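Local coordinates for multidrug resistance protein (Vibrio cholerae, PDB 1YC9) that forms a trimeric outer-membrane efflux channel of the outer membrane factor family and could be involved in multidrug resistance, at residues G102-N107 / H302-G307; S290-Y295 / N308-I313. The protein carries 1 engineered substitution. All blocks are in the same frame, centred on the assembly; numbering follows the deposited sequence. Where two conformers were deposited one is given.

Contact 1. Residues G102-N107 / H302-G307; sequences GTLTLN and HLFDSG. With BOG (octyl beta-D-glucopyranoside), chain B.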
ATOM      1  N   GLY A 102      44.873  21.989 -30.508  1.00 14.17           N
ATOM      2  CA  GLY A 102      43.596  22.464 -30.125  1.00 13.91           C
ATOM      3  C   GLY A 102      42.547  21.976 -31.156  1.00 12.93           C
ATOM      4  O   GLY A 102      42.918  21.631 -32.307  1.00 13.71           O
ATOM      5  N   THR A 103      41.332  21.921 -30.685  1.00 14.12           N
ATOM      6  CA  THR A 103      40.194  21.657 -31.574  1.00 15.64           C
ATOM      7  C   THR A 103      39.019  22.515 -31.202  1.00 15.94           C
ATOM      8  O   THR A 103      38.840  22.966 -30.024  1.00 14.66           O
ATOM      9  CB  THR A 103      39.756  20.192 -31.527  1.00 15.17           C
ATOM     10  OG1 THR A 103      39.107  19.865 -30.281  1.00 18.36           O
ATOM     11  CG2 THR A 103      40.853  19.237 -31.681  1.00 18.11           C
ATOM     12  N   LEU A 104      38.145  22.791 -32.197  1.00 14.91           N
ATOM     13  CA  LEU A 104      36.932  23.497 -31.884  1.00 14.70           C
ATOM     14  C   LEU A 104      35.986  23.072 -33.039  1.00 14.32           C
ATOM     15  O   LEU A 104      36.337  23.311 -34.177  1.00 14.84           O
ATOM     16  CB  LEU A 104      37.183  25.015 -31.957  1.00 15.77           C
ATOM     17  CG  LEU A 104      35.960  25.905 -31.968  1.00 16.97           C
ATOM     18  CD1 LEU A 104      35.161  25.735 -30.637  1.00 20.36           C
ATOM     19  CD2 LEU A 104      36.363  27.363 -32.179  1.00 23.61           C
ATOM     20  N   THR A 105      34.918  22.350 -32.672  1.00 15.23           N
ATOM     21  CA  THR A 105      34.025  21.742 -33.661  1.00 15.64           C
ATOM     22  C   THR A 105      32.568  21.884 -33.267  1.00 16.55           C
ATOM     23  O   THR A 105      32.180  21.990 -32.077  1.00 17.41           O
ATOM     24  CB  THR A 105      34.319  20.257 -33.858  1.00 15.58           C
ATOM     25  OG1 THR A 105      34.133  19.564 -32.609  1.00 16.11           O
ATOM     26  CG2 THR A 105      35.769  20.022 -34.312  1.00 17.27           C
ATOM     27  N   LEU A 106      31.744  21.876 -34.321  1.00 15.24           N
ATOM     28  CA  LEU A 106      30.318  21.740 -34.208  0.50 15.36           C
ATOM     29  C   LEU A 106      30.036  20.278 -34.581  1.00 16.00           C
ATOM     30  O   LEU A 106      30.529  19.824 -35.587  1.00 15.71           O
ATOM     31  CB  LEU A 106      29.673  22.705 -35.219  0.50 15.77           C
ATOM     32  CG  LEU A 106      28.154  22.741 -35.259  0.50 16.34           C
ATOM     33  CD1 LEU A 106      27.571  23.114 -33.951  0.50 17.24           C
ATOM     34  CD2 LEU A 106      27.748  23.765 -36.337  0.50 17.90           C
ATOM     35  N   ASN A 107      29.268  19.578 -33.761  1.00 16.09           N
ATOM     36  CA  ASN A 107      29.058  18.158 -33.895  1.00 17.64           C
ATOM     37  C   ASN A 107      27.544  17.948 -34.048  1.00 17.58           C
ATOM     38  O   ASN A 107      26.727  18.634 -33.410  1.00 18.42           O
ATOM     39  CB  ASN A 107      29.487  17.438 -32.611  1.00 18.37           C
ATOM     40  CG  ASN A 107      30.988  17.483 -32.353  1.00 25.06           C
ATOM     41  OD1 ASN A 107      31.755  18.108 -33.071  1.00 29.29           O
ATOM     42  ND2 ASN A 107      31.413  16.815 -31.265  1.00 27.43           N
ATOM     43  N   HIS A 302      47.693  28.313 -34.141  1.00 22.79           N
ATOM     44  CA  HIS A 302      47.392  27.989 -35.530  1.00 21.95           C
ATOM     45  C   HIS A 302      46.000  27.412 -35.774  1.00 20.08           C
ATOM     46  O   HIS A 302      45.739  26.919 -36.914  1.00 20.32           O
ATOM     47  CB  HIS A 302      48.452  27.017 -36.032  1.00 21.57           C
ATOM     48  CG  HIS A 302      49.814  27.625 -36.142  1.00 26.89           C
ATOM     49  ND1 HIS A 302      50.154  28.527 -37.129  1.00 28.82           N
ATOM     50  CD2 HIS A 302      50.933  27.445 -35.389  1.00 32.13           C
ATOM     51  CE1 HIS A 302      51.420  28.890 -36.965  1.00 35.05           C
ATOM     52  NE2 HIS A 302      51.913  28.248 -35.914  1.00 32.08           N
ATOM     53  N   LEU A 303      45.146  27.466 -34.763  1.00 18.51           N
ATOM     54  CA  LEU A 303      43.852  26.779 -34.767  1.00 17.91           C
ATOM     55  C   LEU A 303      43.011  27.193 -35.984  1.00 19.40           C
ATOM     56  O   LEU A 303      42.393  26.365 -36.649  1.00 17.75           O
ATOM     57  CB  LEU A 303      43.088  27.066 -33.502  1.00 18.04           C
ATOM     58  CG  LEU A 303      41.786  26.329 -33.324  1.00 19.50           C
ATOM     59  CD1 LEU A 303      42.013  24.790 -33.366  1.00 21.31           C
ATOM     60  CD2 LEU A 303      41.116  26.780 -32.049  1.00 20.81           C
ATOM     61  N   PHE A 304      43.108  28.483 -36.308  1.00 18.99           N
ATOM     62  CA  PHE A 304      42.314  29.053 -37.376  1.00 20.54           C
ATOM     63  C   PHE A 304      42.980  29.253 -38.731  1.00 20.59           C
ATOM     64  O   PHE A 304      42.304  29.774 -39.652  1.00 21.97           O
ATOM     65  CB  PHE A 304      41.691  30.360 -36.885  1.00 20.79           C
ATOM     66  CG  PHE A 304      40.901  30.221 -35.644  1.00 22.27           C
ATOM     67  CD1 PHE A 304      41.275  30.915 -34.496  1.00 27.19           C
ATOM     68  CD2 PHE A 304      39.779  29.429 -35.581  1.00 25.06           C
ATOM     69  CE1 PHE A 304      40.543  30.792 -33.306  1.00 30.02           C
ATOM     70  CE2 PHE A 304      39.033  29.307 -34.389  1.00 25.97           C
ATOM     71  CZ  PHE A 304      39.396  30.002 -33.260  1.00 27.69           C
ATOM     72  N   ASP A 305      44.211  28.799 -38.885  1.00 20.24           N
ATOM     73  CA  ASP A 305      45.002  28.903 -40.092  1.00 21.72           C
ATOM     74  C   ASP A 305      44.275  28.250 -41.241  1.00 21.64           C
ATOM     75  O   ASP A 305      43.627  27.196 -41.091  1.00 20.32           O
ATOM     76  CB  ASP A 305      46.345  28.157 -40.031  1.00 20.94           C
ATOM     77  CG  ASP A 305      47.389  28.867 -39.145  1.00 24.40           C
ATOM     78  OD1 ASP A 305      47.042  29.831 -38.456  1.00 23.05           O
ATOM     79  OD2 ASP A 305      48.555  28.521 -39.117  1.00 28.59           O
ATOM     80  N   SER A 306      44.395  28.878 -42.400  1.00 22.09           N
ATOM     81  CA  SER A 306      43.966  28.234 -43.646  1.00 22.16           C
ATOM     82  C   SER A 306      44.507  26.775 -43.734  1.00 21.30           C
ATOM     83  O   SER A 306      45.676  26.518 -43.429  1.00 20.76           O
ATOM     84  CB  SER A 306      44.433  29.064 -44.858  1.00 23.40           C
ATOM     85  OG  SER A 306      44.014  28.357 -46.014  1.00 29.52           O
ATOM     86  N   GLY A 307      43.625  25.840 -44.049  1.00 18.33           N
ATOM     87  CA  GLY A 307      43.935  24.414 -44.167  1.00 19.09           C
ATOM     88  C   GLY A 307      43.739  23.549 -42.920  1.00 16.82           C
ATOM     89  O   GLY A 307      43.743  22.317 -43.030  1.00 18.15           O
TER
HETATM   90  C1  BOG B1001      36.813  27.727 -42.219  1.00 27.50           C
HETATM   91  O1  BOG B1001      35.706  27.144 -41.668  1.00 23.45           O
HETATM   92  C2  BOG B1001      36.524  28.573 -43.497  1.00 25.96           C
HETATM   93  O2  BOG B1001      35.348  28.151 -44.230  1.00 19.65           O
HETATM   94  C3  BOG B1001      37.790  28.821 -44.243  1.00 25.01           C
HETATM   95  O3  BOG B1001      37.653  29.671 -45.345  1.00 20.24           O
HETATM   96  C4  BOG B1001      39.182  28.508 -43.734  1.00 21.78           C
HETATM   97  O4  BOG B1001      40.231  28.230 -44.646  1.00 25.28           O
HETATM   98  C5  BOG B1001      39.217  27.544 -42.541  1.00 20.68           C
HETATM   99  O5  BOG B1001      38.086  27.219 -41.866  1.00 24.34           O
HETATM  100  C6  BOG B1001      40.527  27.418 -41.745  1.00 20.64           C
HETATM  101  O6  BOG B1001      40.598  28.775 -41.182  1.00 21.86           O
HETATM  102  C1' BOG B1001      35.753  26.098 -40.701  1.00 23.26           C
HETATM  103  C2' BOG B1001      34.680  26.275 -39.688  1.00 20.52           C
HETATM  104  C3' BOG B1001      33.302  26.582 -40.274  1.00 23.25           C
HETATM  105  C4' BOG B1001      32.230  26.587 -39.214  1.00 25.34           C
HETATM  106  C5' BOG B1001      30.883  26.870 -39.821  1.00 30.97           C
HETATM  107  C6' BOG B1001      29.712  26.581 -38.879  1.00 35.49           C
HETATM  108  C7' BOG B1001      29.332  27.753 -37.993  1.00 36.63           C
HETATM  109  C8' BOG B1001      28.006  27.474 -37.288  1.00 35.38           C

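Contact 2. Residues S290-Y295 / N308-I313; sequences SAFIGY and NDAGAI. With BOG (octyl beta-D-glucopyranoside), chain B.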
ATOM      1  N   SER A 290      26.264  11.010 -38.624  1.00 16.22           N
ATOM      2  CA  SER A 290      27.095  11.895 -37.792  1.00 17.21           C
ATOM      3  C   SER A 290      27.813  12.854 -38.693  1.00 14.85           C
ATOM      4  O   SER A 290      28.121  12.567 -39.853  1.00 15.69           O
ATOM      5  CB  SER A 290      28.192  11.074 -37.010  1.00 17.09           C
ATOM      6  OG  SER A 290      27.495  10.308 -36.060  1.00 26.09           O
ATOM      7  N   ALA A 291      28.148  14.007 -38.143  1.00 15.16           N
ATOM      8  CA  ALA A 291      28.892  14.953 -38.867  1.00 14.07           C
ATOM      9  C   ALA A 291      29.569  15.922 -37.888  1.00 13.12           C
ATOM     10  O   ALA A 291      29.116  16.093 -36.755  1.00 14.43           O
ATOM     11  CB  ALA A 291      27.989  15.744 -39.874  1.00 13.79           C
ATOM     12  N   PHE A 292      30.626  16.536 -38.370  1.00 13.31           N
ATOM     13  CA  PHE A 292      31.235  17.659 -37.664  1.00 14.25           C
ATOM     14  C   PHE A 292      31.907  18.579 -38.592  1.00 12.47           C
ATOM     15  O   PHE A 292      32.225  18.233 -39.733  1.00 12.88           O
ATOM     16  CB  PHE A 292      32.245  17.124 -36.581  1.00 13.89           C
ATOM     17  CG  PHE A 292      33.586  16.820 -37.085  1.00 13.35           C
ATOM     18  CD1 PHE A 292      34.625  17.779 -37.014  1.00 16.24           C
ATOM     19  CD2 PHE A 292      33.889  15.575 -37.597  1.00 18.53           C
ATOM     20  CE1 PHE A 292      35.886  17.496 -37.483  1.00 15.40           C
ATOM     21  CE2 PHE A 292      35.164  15.287 -37.997  1.00 17.64           C
ATOM     22  CZ  PHE A 292      36.138  16.212 -37.988  1.00 15.71           C
ATOM     23  N   ILE A 293      32.153  19.814 -38.121  1.00 12.50           N
ATOM     24  CA  ILE A 293      32.909  20.757 -38.843  1.00 12.00           C
ATOM     25  C   ILE A 293      33.593  21.630 -37.824  1.00 11.70           C
ATOM     26  O   ILE A 293      33.025  21.906 -36.811  1.00 13.10           O
ATOM     27  CB  ILE A 293      31.971  21.688 -39.723  1.00 13.16           C
ATOM     28  CG1 ILE A 293      32.781  22.545 -40.679  1.00 16.14           C
ATOM     29  CG2 ILE A 293      31.056  22.473 -38.844  1.00 17.08           C
ATOM     30  CD1 ILE A 293      33.743  21.859 -41.631  1.00 18.82           C
ATOM     31  N   GLY A 294      34.759  22.053 -38.149  1.00 13.17           N
ATOM     32  CA  GLY A 294      35.550  22.907 -37.251  1.00 14.41           C
ATOM     33  C   GLY A 294      36.997  22.993 -37.632  1.00 12.18           C
ATOM     34  O   GLY A 294      37.409  23.009 -38.771  1.00 13.55           O
ATOM     35  N   TYR A 295      37.833  23.189 -36.590  1.00 14.28           N
ATOM     36  CA  TYR A 295      39.224  23.433 -36.686  1.00 12.23           C
ATOM     37  C   TYR A 295      39.987  22.463 -35.730  1.00 12.15           C
ATOM     38  O   TYR A 295      39.481  22.138 -34.668  1.00 12.95           O
ATOM     39  CB  TYR A 295      39.522  24.781 -36.093  1.00 14.34           C
ATOM     40  CG  TYR A 295      38.697  25.903 -36.768  1.00 15.22           C
ATOM     41  CD1 TYR A 295      37.489  26.292 -36.220  1.00 20.97           C
ATOM     42  CD2 TYR A 295      39.172  26.531 -37.886  1.00 20.33           C
ATOM     43  CE1 TYR A 295      36.759  27.324 -36.780  1.00 21.64           C
ATOM     44  CE2 TYR A 295      38.451  27.602 -38.453  1.00 19.83           C
ATOM     45  CZ  TYR A 295      37.273  27.966 -37.876  1.00 26.09           C
ATOM     46  OH  TYR A 295      36.515  28.987 -38.370  1.00 28.56           O
ATOM     47  N   ASN A 308      43.523  24.184 -41.763  1.00 16.59           N
ATOM     48  CA  ASN A 308      43.299  23.510 -40.483  1.00 15.87           C
ATOM     49  C   ASN A 308      41.880  23.322 -40.162  1.00 14.89           C
ATOM     50  O   ASN A 308      41.518  22.907 -39.074  1.00 15.13           O
ATOM     51  CB  ASN A 308      44.055  24.219 -39.328  1.00 16.37           C
ATOM     52  CG  ASN A 308      45.555  24.097 -39.491  1.00 17.16           C
ATOM     53  OD1 ASN A 308      46.023  23.384 -40.358  1.00 19.94           O
ATOM     54  ND2 ASN A 308      46.324  24.781 -38.607  1.00 19.26           N
ATOM     55  N   ASP A 309      40.982  23.586 -41.146  1.00 13.43           N
ATOM     56  CA  ASP A 309      39.663  23.142 -40.969  1.00 13.08           C
ATOM     57  C   ASP A 309      39.616  21.640 -41.164  1.00 11.01           C
ATOM     58  O   ASP A 309      40.438  21.045 -41.850  1.00 15.41           O
ATOM     59  CB  ASP A 309      38.664  23.792 -41.969  1.00 13.11           C
ATOM     60  CG  ASP A 309      39.099  23.753 -43.358  1.00 15.16           C
ATOM     61  OD1 ASP A 309      40.264  23.686 -43.763  1.00 16.79           O
ATOM     62  OD2 ASP A 309      38.184  23.938 -44.262  1.00 20.07           O
ATOM     63  N   ALA A 310      38.642  21.060 -40.515  1.00 12.67           N
ATOM     64  CA  ALA A 310      38.372  19.605 -40.587  1.00 13.74           C
ATOM     65  C   ALA A 310      36.885  19.391 -40.494  1.00 13.60           C
ATOM     66  O   ALA A 310      36.163  20.064 -39.809  1.00 13.65           O
ATOM     67  CB  ALA A 310      39.046  18.848 -39.487  1.00 15.09           C
ATOM     68  N   GLY A 311      36.419  18.335 -41.143  1.00 14.24           N
ATOM     69  CA  GLY A 311      35.031  18.036 -41.115  1.00 14.81           C
ATOM     70  C   GLY A 311      34.767  16.656 -41.668  1.00 13.61           C
ATOM     71  O   GLY A 311      35.634  16.093 -42.318  1.00 14.70           O
ATOM     72  N   ALA A 312      33.613  16.180 -41.354  1.00 12.54           N
ATOM     73  CA  ALA A 312      33.144  14.905 -41.863  1.00 13.43           C
ATOM     74  C   ALA A 312      31.655  14.726 -41.806  1.00 13.06           C
ATOM     75  O   ALA A 312      30.973  15.300 -40.985  1.00 12.37           O
ATOM     76  CB  ALA A 312      33.863  13.774 -41.069  1.00 14.53           C
ATOM     77  N   ILE A 313      31.117  13.887 -42.703  1.00 13.69           N
ATOM     78  CA  ILE A 313      29.777  13.482 -42.626  1.00 13.40           C
ATOM     79  C   ILE A 313      29.677  12.040 -43.094  1.00 13.18           C
ATOM     80  O   ILE A 313      30.287  11.682 -44.087  1.00 14.04           O
ATOM     81  CB  ILE A 313      28.834  14.347 -43.566  1.00 13.31           C
ATOM     82  CG1 ILE A 313      27.430  13.887 -43.388  1.00 17.84           C
ATOM     83  CG2 ILE A 313      29.353  14.419 -44.918  1.00 13.03           C
ATOM     84  CD1 ILE A 313      26.425  14.929 -43.750  1.00 23.33           C
TER
HETATM   85  C1  BOG B1001      36.813  27.727 -42.219  1.00 27.50           C
HETATM   86  O1  BOG B1001      35.706  27.144 -41.668  1.00 23.45           O
HETATM   87  C2  BOG B1001      36.524  28.573 -43.497  1.00 25.96           C
HETATM   88  O2  BOG B1001      35.348  28.151 -44.230  1.00 19.65           O
HETATM   89  C3  BOG B1001      37.790  28.821 -44.243  1.00 25.01           C
HETATM   90  O3  BOG B1001      37.653  29.671 -45.345  1.00 20.24           O
HETATM   91  C4  BOG B1001      39.182  28.508 -43.734  1.00 21.78           C
HETATM   92  O4  BOG B1001      40.231  28.230 -44.646  1.00 25.28           O
HETATM   93  C5  BOG B1001      39.217  27.544 -42.541  1.00 20.68           C
HETATM   94  O5  BOG B1001      38.086  27.219 -41.866  1.00 24.34           O
HETATM   95  C6  BOG B1001      40.527  27.418 -41.745  1.00 20.64           C
HETATM   96  O6  BOG B1001      40.598  28.775 -41.182  1.00 21.86           O
HETATM   97  C1' BOG B1001      35.753  26.098 -40.701  1.00 23.26           C
HETATM   98  C2' BOG B1001      34.680  26.275 -39.688  1.00 20.52           C
HETATM   99  C3' BOG B1001      33.302  26.582 -40.274  1.00 23.25           C
HETATM  100  C4' BOG B1001      32.230  26.587 -39.214  1.00 25.34           C
HETATM  101  C5' BOG B1001      30.883  26.870 -39.821  1.00 30.97           C
HETATM  102  C6' BOG B1001      29.712  26.581 -38.879  1.00 35.49           C
HETATM  103  C7' BOG B1001      29.332  27.753 -37.993  1.00 36.63           C
HETATM  104  C8' BOG B1001      28.006  27.474 -37.288  1.00 35.38           C

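Contact 1. Residues G102-N107 / H302-G307
Leu303 reaches from the loop 302-307 onto the backbone of strand 102-107, its CD1 resting 3.5 Å from Gly102 O. With CG swung away from its own backbone N (chi1 -175°), the side chain lies against the strand backbone, and its other methyl, CD2, meets Leu104 CB. Leu104 has a similar first torsion, 167°, and sends CD2 to the edge of the Phe304 ring, 4.0 Å from CE2 and near the ring plane. Leu303 CG lies above one face of that ring, near its rim, and Tyr295 meets Phe304 edge-to-face. A type I turn from His302 to Asp305 shapes the loop; it is closed by the backbone bond from Asp305 N to His302 O and by a short one from His302 ND1 to Asp305 OD2, 2.6 Å with an angle of 149°. That bond comes from the syn side but clearly out of the carboxylate plane; the carboxylate would tend to favour a protonated imidazole. The detergent O6 lies suspiciously close to Phe304 O, at 2.5 Å, so this bond is doubtful in detail. No hydrogen bond joins the two segments, which implies that apolar packing docks a turn held by its own hydrogen bonds against the strand.

Contact 2. Residues S290-Y295 / N308-I313
The two segments belong to the beta hairpin of strands 286-298 and 309-322, in the four-stranded antiparallel sheet that this chain contributes to the barrel. They run antiparallel, their axes 4.5 Å apart. Phe292 with Ala312 and Gly294 with Ala310 are hydrogen-bonded pairs, each exchanging two bonds; those of the first pair measure 2.9 Å from Phe292 N to Ala312 O and 3.0 Å from Ala312 N to Phe292 O. Between them, Ile293 faces Gly311 in a non-hydrogen-bonded pair.

Phe292 dominates the face it shares with Ala310 and Ala312. Its chi1 of 84° places CG between the backbone N and carbonyl carbon and lays the ring across the partner strand, where Gly311 CA sits 3.9 Å from the ring centroid and 17° off its normal, a CH-pi contact. The two alanine methyls meet the two sides of the ring: Ala312 CB lies 3.7 Å from CE2, and Ala310 CB approaches CE1. On the other face, Ile293 CD1 bends over the backbone to within 3.5 Å of Ala310 O, lying above the side-chain-free Gly311, while Ala291 CB touches Ile313 CG1 at 4.0 Å. That face carries octyl glucoside: Tyr295 CE2 and Asp309 CB each come 3.5 Å from its O5, and the Tyr295 ring has the sugar O6 at its edge. Asp309 OD1 is salt-bridged to Lys84 of the second subunit.

Gly311, Ala312 and Ile313 also join an antiparallel ladder with a strand of that second subunit, continuing the sheet across the interface. The detergent's alkyl chain, with C2' against Tyr295 OH and C3' against Ile293 CG1, is consistent with that face meeting lipid. Four strands from each of three chains forming one beta-barrel is the hallmark of TolC-like outer membrane factors.

How the contacts relate
After two helices and strand 73-84 the chain forms strand 98-111, then runs through about 175 residues, mostly helix, before it returns along strand 286-298, turns through the loop 302-307 and comes back along strand 309-322. Contact 1 closes the long excursion, setting the loop against the earlier strand; contact 2 closes only the short hairpin. The order 102-107, 290-295, 302-307, 308-313 puts one end of each contact within the loop of the other, so the two closures cross. Strands 98-111 and 286-298 are sheet neighbours, joined by Leu106 N to Ile293 O, and Asn308 ND2 reaches His302 O in the hairpin loop. Both contacts touch the same detergent molecule and the second subunit.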